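Local coordinates for protein shikimate kinase (Aquifex aeolicus, PDB 2PT5) that probably catalyses the magnesium-dependent transfer of a phosphate from ATP to the 3-hydroxyl of shikimate, a step on the way to chorismate, at residues R2-G7 against K91-T96. Sequence-based numbering, arbitrary orientation.
Sequences RIYLIG and KSRGTT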
# COMPACT_ATOMS: atom_id res chain seq x y z
N ARG A 2 -7.90 6.45 -11.32
CA ARG A 2 -6.81 6.30 -10.36
C ARG A 2 -7.19 5.18 -9.41
O ARG A 2 -8.27 5.19 -8.82
CB ARG A 2 -6.60 7.60 -9.58
CG ARG A 2 -6.38 8.81 -10.46
CD ARG A 2 -5.94 10.01 -9.65
NE ARG A 2 -5.81 11.21 -10.46
CZ ARG A 2 -6.82 12.02 -10.77
NH1 ARG A 2 -8.05 11.76 -10.32
NH2 ARG A 2 -6.60 13.09 -11.52
N ILE A 3 -6.29 4.21 -9.25
CA ILE A 3 -6.55 3.08 -8.37
C ILE A 3 -5.46 2.98 -7.31
O ILE A 3 -4.27 2.83 -7.62
CB ILE A 3 -6.59 1.77 -9.16
CG1 ILE A 3 -7.72 1.83 -10.19
CG2 ILE A 3 -6.78 0.59 -8.21
CD1 ILE A 3 -7.64 0.71 -11.23
N TYR A 4 -5.85 3.05 -6.04
CA TYR A 4 -4.87 2.98 -4.97
C TYR A 4 -4.91 1.65 -4.25
O TYR A 4 -5.97 1.17 -3.87
CB TYR A 4 -5.10 4.11 -3.96
CG TYR A 4 -5.07 5.49 -4.58
CD1 TYR A 4 -6.23 6.09 -5.05
CD2 TYR A 4 -3.86 6.19 -4.69
CE1 TYR A 4 -6.19 7.37 -5.63
CE2 TYR A 4 -3.81 7.46 -5.26
CZ TYR A 4 -4.98 8.05 -5.72
OH TYR A 4 -4.94 9.32 -6.29
N LEU A 5 -3.73 1.05 -4.05
CA LEU A 5 -3.65 -0.22 -3.35
C LEU A 5 -3.09 0.03 -1.96
O LEU A 5 -2.06 0.67 -1.81
CB LEU A 5 -2.75 -1.20 -4.10
CG LEU A 5 -3.12 -1.53 -5.55
CD1 LEU A 5 -2.19 -2.62 -6.06
CD2 LEU A 5 -4.57 -1.97 -5.66
N ILE A 6 -3.78 -0.45 -0.93
CA ILE A 6 -3.33 -0.25 0.43
C ILE A 6 -3.33 -1.56 1.19
O ILE A 6 -4.02 -2.51 0.82
CB ILE A 6 -4.24 0.78 1.17
CG1 ILE A 6 -5.62 0.18 1.45
CG2 ILE A 6 -4.42 2.01 0.30
CD1 ILE A 6 -6.61 1.16 2.08
N GLY A 7 -2.54 -1.62 2.26
CA GLY A 7 -2.46 -2.83 3.06
C GLY A 7 -1.05 -2.98 3.60
O GLY A 7 -0.19 -2.12 3.38
N LYS A 91 -9.43 8.77 -1.84
CA LYS A 91 -10.82 8.59 -2.22
C LYS A 91 -11.35 9.75 -3.08
O LYS A 91 -12.24 9.55 -3.90
CB LYS A 91 -11.69 8.44 -0.97
CG LYS A 91 -11.35 7.22 -0.13
CD LYS A 91 -12.34 7.02 1.00
CE LYS A 91 -12.10 5.70 1.72
NZ LYS A 91 -13.15 5.44 2.73
N SER A 92 -10.79 10.94 -2.90
CA SER A 92 -11.22 12.09 -3.68
C SER A 92 -10.61 12.10 -5.07
O SER A 92 -10.91 12.97 -5.88
CB SER A 92 -10.86 13.39 -2.96
OG SER A 92 -9.46 13.59 -2.91
N ARG A 93 -9.74 11.13 -5.34
CA ARG A 93 -9.08 11.03 -6.63
C ARG A 93 -9.45 9.74 -7.36
O ARG A 93 -9.45 9.69 -8.59
CB ARG A 93 -7.56 11.14 -6.46
CG ARG A 93 -7.11 12.47 -5.87
CD ARG A 93 -7.49 13.62 -6.80
NE ARG A 93 -7.68 14.88 -6.09
CZ ARG A 93 -6.78 15.85 -6.02
NH1 ARG A 93 -7.05 16.96 -5.34
NH2 ARG A 93 -5.60 15.73 -6.62
N GLY A 94 -9.78 8.69 -6.61
CA GLY A 94 -10.13 7.44 -7.24
C GLY A 94 -10.64 6.34 -6.33
O GLY A 94 -11.26 6.60 -5.29
N THR A 95 -10.38 5.10 -6.73
CA THR A 95 -10.82 3.93 -5.98
C THR A 95 -9.67 3.37 -5.15
O THR A 95 -8.56 3.14 -5.66
CB THR A 95 -11.33 2.83 -6.93
OG1 THR A 95 -12.39 3.36 -7.73
CG2 THR A 95 -11.85 1.63 -6.14
N THR A 96 -9.93 3.17 -3.86
CA THR A 96 -8.95 2.64 -2.94
C THR A 96 -9.26 1.16 -2.77
O THR A 96 -10.42 0.78 -2.62
CB THR A 96 -8.99 3.37 -1.57
OG1 THR A 96 -10.33 3.42 -1.08
CG2 THR A 96 -8.46 4.79 -1.73
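The guanidinium of Arg-2 has CD of Arg-93 over one face, displaced from its centre, and the carbonyl O of Arg-93 at its edge, while the Tyr-4 ring meets the backbone N of Gly-94 edge-on, in its plane. These contacts lie where two neighbouring parallel strands of the P-loop kinase core begin, 2-6 and 95-100, the first of which leads into the ATP-binding loop. Arg-2 NH1 donates to Arg-93 O at 3.0 Å; the acceptor is 1° out of the guanidinium plane, and the donor sits in the carbonyl plane at a C=O...N angle of 123°, so on a lone pair. An extended chain from CG to NE runs Arg-2 alongside Arg-93, and NE donates to Lys-69 O. Cut back to an alanine, Arg-2 would probably leave the carbonyls of Arg-93 and Lys-69 without their N-H donors and uncover the aliphatic part of Arg-93. The parallel register follows from two backbone bonds, Thr-95 N to Arg-2 O (3.0 Å) and Tyr-4 N to Thr-95 O (2.7 Å), Thr-95 thus bridging the residues before and after Ile-3. Gly-94 CA lies 3.3 Å from Arg-2 O, and a CB at this position would clash with that oxygen, so the close approach depends on glycine. With chi1 at -57°, CG anti to the carbonyl carbon, the Tyr-4 ring extends past Gly-94 to Arg-93; its hydroxyl, hydrogen-bonded to Ser-67 OG, lies 3.2 Å from Arg-93 CB.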